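Local coordinates for microcin B17-processing protein McbC (Escherichia coli str. K-12 substr. MG1655, PDB 6GRH) that acts as an FMN-containing oxidoreductase of the nitroreductase family, needed to process the inactive microcin B17 precursor into the active antibiotic peptide, at residues H13-E18 against I194-L199; V105-S110 against V222-Q227; R118-P121 against L126-I129; V149-P154 against A158-A163; L189-I194 against G215-N220. All blocks are in the same frame, centred on the assembly; numbering follows the deposited sequence.

How the contacts relate
Each of the other four contacts touches contact 3, the flavin-binding loop. Its centre lies about 10 Å from that of contact 5, 14 Å from contact 2, and 17 Å from contacts 1 and 4. Contacts 4 and 5 reach the same antiparallel sheet, while contacts 2 and 5 share helix 204-227, with Phe-108 wedged against Tyr-191 and Met-217. Contacts 1 and 5 share Ile-194, where strand 187-194 passes into helix 195-199, and Lys-197 reaches back to the carbonyls of Leu-126 and Tyr-127. Pro-121 of contact 3 lines one FMN site; the Tyr-218 side chain of contact 5 lies about 4 Å from a different FMN molecule. Contacts 1 and 2 are furthest apart, centres about 30 Å.

Contact 1: H13-E18 against I194-L199; sequences HYTDPE and IFEKAL
Thr-15 and Glu-196 carry this contact between them, their side chains crossing at roughly a right angle. Thr-15 OG1 donates to Glu-196 OE1 over 2.6 Å, meeting the carboxylate oxygen on its anti side and 31° out of the carboxylate plane. The hydroxyl stands beside the backbone N of Thr-15 (chi1 -70°), which leaves CG2 to flank the same oxygen at 3.5 Å from Glu-196 OE1. The glutamate chain, extended beyond CG, carries its carboxylate across to the loop. One water completes a second link: it donates to Thr-15 OG1 at 2.8 Å and to Glu-196 O at 3.1 Å. Glu-196 OE1 also bonds Thr-12 OG1, and OE2 takes the amino nitrogen of Met-1 of McbD, so both oxygens are engaged; Thr-15 O is held by Tyr-5 of McbD as well. One residue on, Asp-16 OD1 accepts from Glu-18 N at 2.9 Å, while OD2 forms a salt bridge with Arg-203. The arrangement joins two helix starts: Asp-16 is the N-cap of helix 17-27, with the side-chain-to-backbone bond characteristic of that motif, and Glu-196 lies in the first turn of helix 195-199, behind N-cap Ile-194.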
# COMPACT_ATOMS: atom_id res chain seq x y z
N HIS D 13 -8.12 -21.27 8.69
CA HIS D 13 -9.57 -21.12 8.74
C HIS D 13 -10.04 -19.69 9.09
O HIS D 13 -11.09 -19.27 8.63
CB HIS D 13 -10.14 -22.16 9.72
CG HIS D 13 -11.62 -22.33 9.65
ND1 HIS D 13 -12.26 -22.74 8.50
CD2 HIS D 13 -12.58 -22.17 10.59
CE1 HIS D 13 -13.56 -22.80 8.73
NE2 HIS D 13 -13.78 -22.46 9.99
N TYR D 14 -9.25 -18.95 9.88
CA TYR D 14 -9.62 -17.59 10.29
C TYR D 14 -8.89 -16.48 9.54
O TYR D 14 -9.10 -15.32 9.85
CB TYR D 14 -9.37 -17.41 11.79
CG TYR D 14 -10.23 -18.33 12.62
CD1 TYR D 14 -11.53 -18.00 12.93
CD2 TYR D 14 -9.73 -19.54 13.08
CE1 TYR D 14 -12.33 -18.86 13.67
CE2 TYR D 14 -10.52 -20.42 13.81
CZ TYR D 14 -11.82 -20.05 14.11
OH TYR D 14 -12.61 -20.88 14.84
N THR D 15 -8.05 -16.82 8.56
CA THR D 15 -7.21 -15.83 7.90
C THR D 15 -8.04 -14.92 6.99
O THR D 15 -8.90 -15.38 6.24
CB THR D 15 -6.08 -16.53 7.11
OG1 THR D 15 -5.16 -17.07 8.07
CG2 THR D 15 -5.35 -15.58 6.17
N ASP D 16 -7.77 -13.62 7.09
CA ASP D 16 -8.32 -12.64 6.15
C ASP D 16 -7.25 -12.44 5.06
O ASP D 16 -6.16 -11.95 5.35
CB ASP D 16 -8.64 -11.33 6.87
CG ASP D 16 -9.24 -10.27 5.94
OD1 ASP D 16 -8.95 -10.29 4.72
OD2 ASP D 16 -10.04 -9.43 6.40
N PRO D 17 -7.56 -12.83 3.80
CA PRO D 17 -6.53 -12.81 2.75
C PRO D 17 -6.10 -11.40 2.35
O PRO D 17 -5.03 -11.23 1.83
CB PRO D 17 -7.23 -13.51 1.56
CG PRO D 17 -8.67 -13.30 1.81
CD PRO D 17 -8.86 -13.30 3.29
N GLU D 18 -6.96 -10.42 2.59
CA GLU D 18 -6.61 -9.03 2.34
C GLU D 18 -5.55 -8.57 3.36
O GLU D 18 -4.55 -7.95 2.99
CB GLU D 18 -7.85 -8.15 2.41
CG GLU D 18 -7.62 -6.69 2.01
CD GLU D 18 -7.65 -6.46 0.50
OE1 GLU D 18 -7.84 -7.42 -0.29
OE2 GLU D 18 -7.50 -5.28 0.08
N ILE D 194 5.63 -16.53 11.63
CA ILE D 194 4.63 -17.24 10.83
C ILE D 194 3.50 -16.26 10.58
O ILE D 194 2.75 -15.95 11.50
CB ILE D 194 4.12 -18.50 11.55
CG1 ILE D 194 5.30 -19.43 11.83
CG2 ILE D 194 3.04 -19.20 10.70
CD1 ILE D 194 4.90 -20.67 12.58
N PHE D 195 3.34 -15.79 9.35
CA PHE D 195 2.44 -14.65 9.09
C PHE D 195 1.03 -14.90 9.57
O PHE D 195 0.44 -14.09 10.28
CB PHE D 195 2.40 -14.26 7.63
CG PHE D 195 3.70 -13.66 7.14
CD1 PHE D 195 4.08 -12.39 7.51
CD2 PHE D 195 4.54 -14.39 6.30
CE1 PHE D 195 5.26 -11.83 7.04
CE2 PHE D 195 5.73 -13.84 5.83
CZ PHE D 195 6.09 -12.56 6.21
N GLU D 196 0.49 -16.05 9.19
CA GLU D 196 -0.91 -16.32 9.50
C GLU D 196 -1.17 -16.51 10.99
O GLU D 196 -2.22 -16.13 11.46
CB GLU D 196 -1.44 -17.49 8.66
CG GLU D 196 -1.61 -17.05 7.20
CD GLU D 196 -2.37 -18.04 6.33
OE1 GLU D 196 -3.49 -18.47 6.73
OE2 GLU D 196 -1.89 -18.33 5.22
N LYS D 197 -0.20 -17.05 11.73
CA LYS D 197 -0.32 -17.16 13.18
C LYS D 197 -0.26 -15.78 13.84
O LYS D 197 -0.94 -15.56 14.85
CB LYS D 197 0.76 -18.05 13.76
CG LYS D 197 0.48 -18.41 15.21
CD LYS D 197 0.69 -19.88 15.45
CE LYS D 197 0.63 -20.22 16.92
NZ LYS D 197 1.97 -20.50 17.52
N ALA D 198 0.52 -14.85 13.28
CA ALA D 198 0.55 -13.46 13.81
C ALA D 198 -0.72 -12.66 13.50
O ALA D 198 -1.04 -11.72 14.23
CB ALA D 198 1.77 -12.72 13.28
N LEU D 199 -1.43 -12.99 12.43
CA LEU D 199 -2.52 -12.17 11.93
C LEU D 199 -3.93 -12.68 12.24
O LEU D 199 -4.88 -11.90 12.27
CB LEU D 199 -2.36 -11.96 10.42
CG LEU D 199 -1.07 -11.22 10.03
CD1 LEU D 199 -0.88 -11.26 8.52
CD2 LEU D 199 -1.09 -9.79 10.48
O HOH W 1 -4.03 -14.85 9.30

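Contact 2: V105-S110 against V222-Q227; sequences VNAFSS and VLVADQ
Val-224 points its branched end from helix 204-227 at the last turn of helix 97-108, where its two methyls divide the work. CG1 comes to 3.7 Å from Asn-106 CB. CG2 approaches that carbon almost as closely, so the fork of the valine straddles the Asn-106 methylene, and CG2 also reaches over to the neighbouring residue, lying 3.7 Å from Ala-107 N and 4.2 Å from Ala-107 CB. With CG1 anti to the backbone N of Val-224 (chi1 171°), CG2 sits beside that nitrogen, and both methyls face the opposing helix. Asn-106 directs its CB toward Val-224 but offers only this aliphatic root to it. The carboxamide beyond is committed elsewhere: ND2 bonds Lys-102 O one turn back and His-76 O of the second subunit, while OD1 accepts from Phe-78 N and Ser-79 OG of that subunit. Ala-107 CB, for its part, lies over the centre of the Phe-108 ring, 3.6 Å above its plane, and Ala-107 O is taken by Asn-220 of helix 204-227. The two helices come close here, the CA atoms of Ala-107 and Val-224 being 6.1 Å apart. Between these segments the chemistry is therefore purely van der Waals: small groups and one valine fork allow the close approach, while the polar end of Asn-106 binds to the second subunit and ties this helix pair to the dimer interface.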
# COMPACT_ATOMS: atom_id res chain seq x y z
N VAL D 105 17.03 -23.39 26.70
CA VAL D 105 16.04 -23.65 27.78
C VAL D 105 15.88 -22.43 28.71
O VAL D 105 14.76 -22.07 29.04
CB VAL D 105 16.31 -24.94 28.59
CG1 VAL D 105 16.32 -26.15 27.66
CG2 VAL D 105 17.58 -24.85 29.43
N ASN D 106 16.97 -21.75 29.04
CA ASN D 106 16.87 -20.54 29.87
C ASN D 106 16.22 -19.34 29.18
O ASN D 106 15.41 -18.66 29.79
CB ASN D 106 18.24 -20.18 30.43
CG ASN D 106 18.68 -21.13 31.52
OD1 ASN D 106 18.20 -21.05 32.66
ND2 ASN D 106 19.55 -22.08 31.15
N ALA D 107 16.57 -19.09 27.91
CA ALA D 107 15.99 -17.97 27.17
C ALA D 107 14.53 -18.14 26.81
O ALA D 107 13.80 -17.15 26.79
CB ALA D 107 16.79 -17.68 25.89
N PHE D 108 14.10 -19.37 26.49
CA PHE D 108 12.81 -19.59 25.81
C PHE D 108 11.82 -20.54 26.50
O PHE D 108 10.66 -20.64 26.07
CB PHE D 108 13.05 -20.09 24.37
CG PHE D 108 14.05 -19.28 23.60
CD1 PHE D 108 13.91 -17.89 23.49
CD2 PHE D 108 15.13 -19.88 22.97
CE1 PHE D 108 14.84 -17.13 22.80
CE2 PHE D 108 16.05 -19.12 22.27
CZ PHE D 108 15.91 -17.76 22.17
N SER D 109 12.27 -21.23 27.55
CA SER D 109 11.47 -22.29 28.17
C SER D 109 11.35 -22.09 29.67
O SER D 109 12.19 -21.44 30.33
CB SER D 109 12.07 -23.67 27.88
OG SER D 109 12.08 -23.93 26.48
N SER D 110 10.29 -22.69 30.22
CA SER D 110 10.07 -22.72 31.65
C SER D 110 11.07 -23.69 32.30
O SER D 110 11.43 -24.71 31.69
CB SER D 110 8.64 -23.17 31.96
OG SER D 110 8.48 -23.52 33.32
N VAL D 222 20.19 -12.46 24.87
CA VAL D 222 21.28 -11.53 25.28
C VAL D 222 21.63 -11.71 26.74
O VAL D 222 22.82 -11.86 27.11
CB VAL D 222 20.91 -10.04 25.02
CG1 VAL D 222 21.92 -9.09 25.66
CG2 VAL D 222 20.80 -9.75 23.52
N LEU D 223 20.61 -11.69 27.59
CA LEU D 223 20.79 -11.77 29.03
C LEU D 223 21.31 -13.16 29.45
O LEU D 223 22.23 -13.24 30.23
CB LEU D 223 19.50 -11.40 29.76
CG LEU D 223 18.99 -9.98 29.53
CD1 LEU D 223 17.61 -9.82 30.17
CD2 LEU D 223 19.97 -8.93 30.04
N VAL D 224 20.76 -14.22 28.88
CA VAL D 224 21.22 -15.57 29.20
C VAL D 224 22.67 -15.77 28.70
O VAL D 224 23.51 -16.29 29.44
CB VAL D 224 20.24 -16.64 28.64
CG1 VAL D 224 20.80 -18.05 28.78
CG2 VAL D 224 18.88 -16.54 29.36
N ALA D 225 22.95 -15.32 27.48
CA ALA D 225 24.30 -15.42 26.89
C ALA D 225 25.38 -14.72 27.72
O ALA D 225 26.47 -15.29 27.93
CB ALA D 225 24.28 -14.85 25.48
N ASP D 226 25.06 -13.53 28.21
CA ASP D 226 25.95 -12.82 29.14
C ASP D 226 26.25 -13.63 30.40
O ASP D 226 27.37 -13.59 30.88
CB ASP D 226 25.38 -11.45 29.56
CG ASP D 226 25.55 -10.36 28.48
OD1 ASP D 226 25.61 -10.64 27.26
OD2 ASP D 226 25.58 -9.19 28.87
N GLN D 227 25.26 -14.34 30.93
CA GLN D 227 25.45 -15.14 32.15
C GLN D 227 26.23 -16.42 31.95
O GLN D 227 26.81 -16.92 32.92
CB GLN D 227 24.13 -15.51 32.80
CG GLN D 227 23.30 -14.32 33.24
CD GLN D 227 21.96 -14.76 33.78
OE1 GLN D 227 21.90 -15.34 34.86
NE2 GLN D 227 20.91 -14.52 33.05

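Contact 3: R118-P121 against L126-I129; sequences RPYP and LYPI. With FMN (flavin mononucleotide), chain O.
Stacking dominates: the Arg-118 guanidinium lies flat on one face of the Tyr-127 ring, planes 10° apart and group centres 4.0 Å apart, an off-centre cation-pi pair in which CZ sits over CG. The extended arginine runs antiparallel to the tyrosine, so Arg-118 CD also makes a CH-pi contact with that ring, 3.9 Å from its centroid. The second aromatic interaction is T-shaped and offset: Tyr-127 turns its edge to the face of Tyr-120, planes at 82°, with Tyr-120 CE2 3.5 Å from Tyr-127 CE1. These residues belong to the loop between helix 97-108 and strand 129-135, whose turn, Pro-121 to Ala-125, lines the FMN pocket; Pro-121 CB approaches FMN O3' to 3.2 Å. Hydrogen bonds fix both ends of the stack. Tyr-127 OH donates to Tyr-120 O over 2.8 Å, in the carbonyl plane, and accepts from a water that in turn accepts from Arg-118 N. At the other end Arg-118 NH1 donates to Tyr-120 OH at 3.1 Å, tilted 20° from the guanidinium plane. Further waters link NH1 to Tyr-127 O and Ile-129 O, and another joins Tyr-120 OH to Ile-129 O at 2.8 Å from the hydroxyl.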
# COMPACT_ATOMS: atom_id res chain seq x y z
N ARG D 118 6.07 -19.53 29.23
CA ARG D 118 7.43 -19.19 28.78
C ARG D 118 7.94 -17.96 29.51
O ARG D 118 7.16 -17.18 30.05
CB ARG D 118 7.40 -18.92 27.29
CG ARG D 118 6.79 -20.05 26.49
CD ARG D 118 6.95 -19.79 25.00
NE ARG D 118 5.95 -20.54 24.26
CZ ARG D 118 5.97 -20.77 22.95
NH1 ARG D 118 6.93 -20.29 22.17
NH2 ARG D 118 4.98 -21.49 22.44
N PRO D 119 9.27 -17.75 29.50
CA PRO D 119 9.88 -16.59 30.16
C PRO D 119 9.69 -15.26 29.43
O PRO D 119 10.33 -14.27 29.79
CB PRO D 119 11.37 -16.96 30.23
CG PRO D 119 11.57 -17.92 29.12
CD PRO D 119 10.30 -18.68 28.97
N TYR D 120 8.83 -15.24 28.41
CA TYR D 120 8.46 -14.00 27.72
C TYR D 120 6.96 -14.10 27.41
O TYR D 120 6.45 -15.18 27.12
CB TYR D 120 9.31 -13.78 26.46
CG TYR D 120 9.18 -14.86 25.41
CD1 TYR D 120 9.86 -16.07 25.53
CD2 TYR D 120 8.37 -14.66 24.29
CE1 TYR D 120 9.72 -17.06 24.58
CE2 TYR D 120 8.23 -15.64 23.34
CZ TYR D 120 8.89 -16.84 23.48
OH TYR D 120 8.72 -17.81 22.52
N PRO D 121 6.24 -12.97 27.54
CA PRO D 121 4.81 -12.98 27.26
C PRO D 121 4.51 -12.93 25.76
O PRO D 121 5.41 -12.75 24.94
CB PRO D 121 4.33 -11.71 27.97
CG PRO D 121 5.48 -10.76 27.78
CD PRO D 121 6.74 -11.61 27.81
N LEU D 126 -0.35 -16.56 21.86
CA LEU D 126 -0.28 -17.21 20.55
C LEU D 126 1.14 -17.60 20.11
O LEU D 126 1.31 -18.54 19.33
CB LEU D 126 -0.94 -16.32 19.49
CG LEU D 126 -2.42 -16.07 19.77
CD1 LEU D 126 -2.94 -15.04 18.80
CD2 LEU D 126 -3.23 -17.36 19.69
N TYR D 127 2.14 -16.89 20.62
CA TYR D 127 3.56 -17.21 20.32
C TYR D 127 3.85 -17.49 18.84
O TYR D 127 4.26 -18.61 18.46
CB TYR D 127 4.02 -18.36 21.22
CG TYR D 127 4.03 -17.93 22.65
CD1 TYR D 127 5.11 -17.20 23.15
CD2 TYR D 127 2.93 -18.16 23.49
CE1 TYR D 127 5.12 -16.74 24.46
CE2 TYR D 127 2.94 -17.73 24.81
CZ TYR D 127 4.03 -17.01 25.30
OH TYR D 127 4.05 -16.53 26.58
N PRO D 128 3.69 -16.47 17.99
CA PRO D 128 3.84 -16.69 16.54
C PRO D 128 5.26 -16.72 16.00
O PRO D 128 5.44 -16.86 14.79
CB PRO D 128 3.11 -15.46 15.93
CG PRO D 128 3.35 -14.39 16.94
CD PRO D 128 3.18 -15.11 18.26
N ILE D 129 6.26 -16.55 16.86
CA ILE D 129 7.64 -16.46 16.45
C ILE D 129 8.30 -17.78 16.72
O ILE D 129 8.19 -18.32 17.81
CB ILE D 129 8.38 -15.33 17.21
CG1 ILE D 129 7.69 -14.01 16.99
CG2 ILE D 129 9.87 -15.26 16.82
CD1 ILE D 129 7.50 -13.62 15.54
N1 FMN O . -3.24 -9.19 27.98
C2 FMN O . -4.48 -8.63 28.05
O2 FMN O . -5.23 -9.03 28.96
N3 FMN O . -4.90 -7.69 27.17
C4 FMN O . -4.12 -7.22 26.18
O4 FMN O . -4.52 -6.34 25.39
C4A FMN O . -2.75 -7.78 26.02
N5 FMN O . -1.91 -7.38 25.05
C5A FMN O . -0.66 -7.91 24.95
C6 FMN O . 0.19 -7.46 23.94
C7 FMN O . 1.47 -7.97 23.79
C7M FMN O . 2.37 -7.47 22.68
C8 FMN O . 1.96 -9.01 24.74
C8M FMN O . 3.35 -9.56 24.60
C9 FMN O . 1.13 -9.46 25.76
C9A FMN O . -0.18 -8.95 25.91
N10 FMN O . -1.06 -9.39 26.94
C10 FMN O . -2.35 -8.82 27.01
C1' FMN O . -0.67 -10.40 27.93
C2' FMN O . -0.85 -11.79 27.35
O2' FMN O . -2.26 -12.07 27.22
C3' FMN O . -0.12 -12.81 28.22
O3' FMN O . 1.29 -12.59 28.14
C4' FMN O . -0.42 -14.26 27.83
O4' FMN O . -1.81 -14.52 28.02
C5' FMN O . 0.35 -15.29 28.64
O5' FMN O . 0.06 -15.10 30.03
P FMN O . 1.23 -14.81 31.09
O1P FMN O . 1.89 -13.52 30.66
O2P FMN O . 0.48 -14.67 32.39
O3P FMN O . 2.07 -16.04 30.97
O HOH W 2 3.65 -18.37 28.34
O HOH W 3 8.43 -20.64 19.41
O HOH W 4 5.60 -20.80 19.35
O HOH W 5 7.17 -17.28 20.28

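Contact 4: V149-P154 against A158-A163; sequences VYHYLP and ALEPVA
Strands 149-153 and 158-163 form an antiparallel hairpin with a classic beta bulge at Val-149, opposite Val-162 and Ala-163, in which Val-149 O accepts from both Val-162 N (2.9 Å) and Ala-163 N (3.3 Å), the two donors on the same face of its carbonyl plane. His-151 and Glu-160 make a hydrogen-bonded pair, and their side chains run alongside each other on one face of the sheet. CG of each is anti to its own backbone nitrogen (chi1 170° and -175°), which brings His-151 ND1 within 2.8 Å of Glu-160 OE1; the N-H...O angle is 179° and OE1 lies in the ring plane. Leu-153 CD2 and Val-162 CG2 flank this pair, the valine methyl 3.6 Å from His-151 CB. On the other face, Leu-159 CD2 fits between Tyr-150 CB and the edge of the Tyr-152 ring, 4.0 Å from Tyr-152 CD1. Val-149 CG1 packs on Val-162 CG1 at the bulge. Glu-160 OE1 and OE2 also accept from Phe-62 N and Arg-63 N of the second subunit, whose strand pairs with 158-159 and extends the sheet. His-151 NE2 meets Glu-130, so this buried imidazole is held between two carboxylates and is probably stabilised in its protonated form.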
# COMPACT_ATOMS: atom_id res chain seq x y z
N VAL D 149 20.77 -27.11 10.67
CA VAL D 149 19.66 -26.25 11.05
C VAL D 149 18.69 -27.09 11.86
O VAL D 149 18.39 -28.20 11.46
CB VAL D 149 18.93 -25.66 9.84
CG1 VAL D 149 17.89 -24.67 10.29
CG2 VAL D 149 19.91 -24.96 8.90
N TYR D 150 18.21 -26.53 12.97
CA TYR D 150 17.25 -27.18 13.83
C TYR D 150 16.18 -26.16 14.16
O TYR D 150 16.42 -24.96 14.03
CB TYR D 150 17.90 -27.65 15.15
CG TYR D 150 18.96 -28.71 15.01
CD1 TYR D 150 20.31 -28.37 14.80
CD2 TYR D 150 18.64 -30.05 15.11
CE1 TYR D 150 21.28 -29.34 14.69
CE2 TYR D 150 19.61 -31.03 14.99
CZ TYR D 150 20.93 -30.67 14.78
OH TYR D 150 21.87 -31.65 14.65
N HIS D 151 15.01 -26.64 14.58
CA HIS D 151 13.95 -25.78 15.06
C HIS D 151 13.77 -26.09 16.55
O HIS D 151 13.58 -27.25 16.91
CB HIS D 151 12.72 -26.08 14.23
CG HIS D 151 11.46 -25.46 14.72
ND1 HIS D 151 10.27 -26.15 14.77
CD2 HIS D 151 11.19 -24.21 15.17
CE1 HIS D 151 9.32 -25.36 15.23
NE2 HIS D 151 9.85 -24.17 15.47
N TYR D 152 13.87 -25.08 17.42
CA TYR D 152 13.67 -25.28 18.85
C TYR D 152 12.18 -25.27 19.19
O TYR D 152 11.48 -24.33 18.84
CB TYR D 152 14.40 -24.22 19.69
CG TYR D 152 14.27 -24.49 21.19
CD1 TYR D 152 14.69 -25.70 21.72
CD2 TYR D 152 13.70 -23.56 22.05
CE1 TYR D 152 14.57 -25.98 23.07
CE2 TYR D 152 13.58 -23.83 23.41
CZ TYR D 152 14.02 -25.03 23.92
OH TYR D 152 13.90 -25.34 25.27
N LEU D 153 11.73 -26.32 19.89
CA LEU D 153 10.35 -26.45 20.37
C LEU D 153 10.37 -26.07 21.85
O LEU D 153 10.79 -26.88 22.69
CB LEU D 153 9.82 -27.87 20.15
CG LEU D 153 9.82 -28.41 18.72
CD1 LEU D 153 9.41 -29.88 18.70
CD2 LEU D 153 8.89 -27.59 17.82
N PRO D 154 9.93 -24.85 22.19
CA PRO D 154 10.12 -24.36 23.57
C PRO D 154 9.29 -25.02 24.67
O PRO D 154 9.68 -24.95 25.84
CB PRO D 154 9.78 -22.87 23.48
CG PRO D 154 9.54 -22.59 22.03
CD PRO D 154 9.14 -23.89 21.40
N ALA D 158 12.94 -29.39 23.05
CA ALA D 158 13.50 -30.35 22.11
C ALA D 158 13.86 -29.64 20.82
O ALA D 158 13.38 -28.54 20.54
CB ALA D 158 12.50 -31.47 21.86
N LEU D 159 14.74 -30.26 20.05
CA LEU D 159 15.18 -29.72 18.78
C LEU D 159 14.65 -30.64 17.70
O LEU D 159 14.81 -31.87 17.79
CB LEU D 159 16.70 -29.65 18.71
CG LEU D 159 17.46 -28.65 19.56
CD1 LEU D 159 18.95 -28.97 19.54
CD2 LEU D 159 17.23 -27.24 19.07
N GLU D 160 14.04 -30.05 16.67
CA GLU D 160 13.56 -30.75 15.49
C GLU D 160 14.57 -30.54 14.33
O GLU D 160 14.94 -29.40 14.06
CB GLU D 160 12.20 -30.15 15.17
CG GLU D 160 11.40 -30.77 14.05
CD GLU D 160 10.07 -30.04 13.82
OE1 GLU D 160 9.96 -28.80 14.05
OE2 GLU D 160 9.11 -30.72 13.39
N PRO D 161 15.04 -31.61 13.66
CA PRO D 161 15.93 -31.42 12.53
C PRO D 161 15.26 -30.68 11.37
O PRO D 161 14.13 -31.00 11.04
CB PRO D 161 16.28 -32.84 12.11
CG PRO D 161 16.21 -33.61 13.36
CD PRO D 161 15.04 -33.02 14.09
N VAL D 162 15.95 -29.71 10.78
CA VAL D 162 15.40 -28.91 9.69
C VAL D 162 16.16 -29.06 8.38
O VAL D 162 15.52 -29.24 7.34
CB VAL D 162 15.28 -27.44 10.12
CG1 VAL D 162 14.93 -26.52 8.95
CG2 VAL D 162 14.23 -27.31 11.22
N ALA D 163 17.49 -28.95 8.39
CA ALA D 163 18.27 -28.95 7.13
C ALA D 163 19.67 -29.49 7.30
O ALA D 163 20.29 -29.36 8.35
CB ALA D 163 18.33 -27.55 6.54

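Contact 5: L189-I194 against G215-N220; sequences LVYCII and GSMYQN
Tyr-191, midway along the strand, is the residue of 189-194 that touches segment 215-220, against Met-217 and Tyr-218. Before it, Leu-189 points the same way but stays short of segment 215-220, its side chain resting on Phe-108 and Leu-104 of helix 97-108. The Tyr-191 side chain, CG beside its backbone N (chi1 -59°), projects off the sheet and slides past Met-217 in the opposite direction. CE1 lies 3.8 Å from Met-217 CB, and the methionine, bent at its last torsion (chi3 68°), brings CE back to 4.1 Å from Tyr-191 CD1. The far end of the ring goes on to the next helical residue: Tyr-191 OH is 3.4 Å from Tyr-218 CA, and Tyr-191 CZ 3.7 Å from Tyr-218 CB. The two tyrosine side chains cross at about a right angle, so Tyr-191 meets the root of Tyr-218 and not its ring; the Tyr-218 side chain passes within about 4 Å of a bound FMN, a different molecule from the one that Pro-121 touches. Further along, Ile-193 packs on Tyr-207 and Ala-210, earlier in the same helix. The strand-helix seam is apolar where these side chains meet, and the phenol oxygen of Tyr-191 is satisfied by Gln-260 OE1 of strand 254-263. The contact thus seats the helix on the sheet by van der Waals contacts, with the base of a flavin-adjacent tyrosine as part of the surface gripped.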
# COMPACT_ATOMS: atom_id res chain seq x y z
N LEU D 189 21.07 -17.91 16.16
CA LEU D 189 19.63 -18.11 16.28
C LEU D 189 18.98 -17.24 15.21
O LEU D 189 19.41 -16.10 14.99
CB LEU D 189 19.11 -17.77 17.68
CG LEU D 189 19.64 -18.66 18.81
CD1 LEU D 189 19.07 -18.17 20.12
CD2 LEU D 189 19.34 -20.14 18.56
N VAL D 190 17.97 -17.79 14.55
CA VAL D 190 17.18 -17.06 13.57
C VAL D 190 15.71 -17.05 14.04
O VAL D 190 15.12 -18.11 14.26
CB VAL D 190 17.29 -17.70 12.17
CG1 VAL D 190 16.55 -16.85 11.14
CG2 VAL D 190 18.73 -17.86 11.75
N TYR D 191 15.16 -15.86 14.22
CA TYR D 191 13.81 -15.68 14.73
C TYR D 191 12.90 -15.41 13.55
O TYR D 191 13.15 -14.47 12.80
CB TYR D 191 13.75 -14.52 15.73
CG TYR D 191 14.65 -14.67 16.90
CD1 TYR D 191 14.17 -15.18 18.11
CD2 TYR D 191 16.02 -14.33 16.82
CE1 TYR D 191 15.02 -15.35 19.20
CE2 TYR D 191 16.88 -14.47 17.92
CZ TYR D 191 16.37 -14.98 19.10
OH TYR D 191 17.17 -15.12 20.20
N CYS D 192 11.85 -16.22 13.40
CA CYS D 192 10.99 -16.19 12.23
C CYS D 192 9.53 -16.00 12.59
O CYS D 192 9.03 -16.62 13.52
CB CYS D 192 11.12 -17.48 11.44
SG CYS D 192 12.81 -17.76 10.85
N ILE D 193 8.85 -15.17 11.82
CA ILE D 193 7.43 -14.92 11.97
C ILE D 193 6.63 -15.87 11.06
O ILE D 193 6.92 -15.98 9.87
CB ILE D 193 7.05 -13.47 11.64
CG1 ILE D 193 5.56 -13.22 11.95
CG2 ILE D 193 7.36 -13.07 10.20
CD1 ILE D 193 5.17 -11.77 11.79
N ILE D 194 5.63 -16.53 11.63
CA ILE D 194 4.63 -17.24 10.83
C ILE D 194 3.50 -16.26 10.58
O ILE D 194 2.75 -15.95 11.50
CB ILE D 194 4.12 -18.50 11.55
CG1 ILE D 194 5.30 -19.43 11.83
CG2 ILE D 194 3.04 -19.20 10.70
CD1 ILE D 194 4.90 -20.67 12.58
N GLY D 215 11.73 -9.25 19.74
CA GLY D 215 12.65 -8.49 20.54
C GLY D 215 12.69 -8.97 21.98
O GLY D 215 13.78 -9.02 22.57
N SER D 216 11.52 -9.35 22.55
CA SER D 216 11.54 -9.93 23.89
C SER D 216 12.33 -11.24 23.91
O SER D 216 12.99 -11.59 24.92
CB SER D 216 10.11 -10.13 24.46
OG SER D 216 9.44 -11.17 23.79
N MET D 217 12.26 -11.98 22.82
CA MET D 217 12.95 -13.26 22.73
C MET D 217 14.46 -13.08 22.61
O MET D 217 15.20 -13.67 23.39
CB MET D 217 12.41 -14.13 21.61
CG MET D 217 10.97 -14.50 21.85
SD MET D 217 10.19 -15.17 20.39
CE MET D 217 11.08 -16.72 20.24
N TYR D 218 14.92 -12.27 21.67
CA TYR D 218 16.37 -12.12 21.55
C TYR D 218 16.98 -11.43 22.79
O TYR D 218 18.15 -11.66 23.10
CB TYR D 218 16.82 -11.48 20.23
CG TYR D 218 16.56 -10.01 19.99
CD1 TYR D 218 17.08 -9.02 20.81
CD2 TYR D 218 15.87 -9.60 18.84
CE1 TYR D 218 16.86 -7.67 20.53
CE2 TYR D 218 15.65 -8.26 18.55
CZ TYR D 218 16.15 -7.30 19.39
OH TYR D 218 15.92 -5.97 19.11
N GLN D 219 16.18 -10.62 23.48
CA GLN D 219 16.66 -9.95 24.68
C GLN D 219 16.93 -10.95 25.81
O GLN D 219 17.94 -10.86 26.48
CB GLN D 219 15.68 -8.87 25.15
CG GLN D 219 16.16 -8.02 26.33
CD GLN D 219 17.47 -7.27 26.09
OE1 GLN D 219 17.92 -7.08 24.95
NE2 GLN D 219 18.12 -6.84 27.21
N ASN D 220 16.03 -11.91 26.00
CA ASN D 220 16.28 -13.04 26.91
C ASN D 220 17.57 -13.77 26.56
O ASN D 220 18.34 -14.18 27.45
CB ASN D 220 15.12 -14.04 26.90
CG ASN D 220 14.05 -13.71 27.91
OD1 ASN D 220 14.06 -12.64 28.49
ND2 ASN D 220 13.11 -14.65 28.10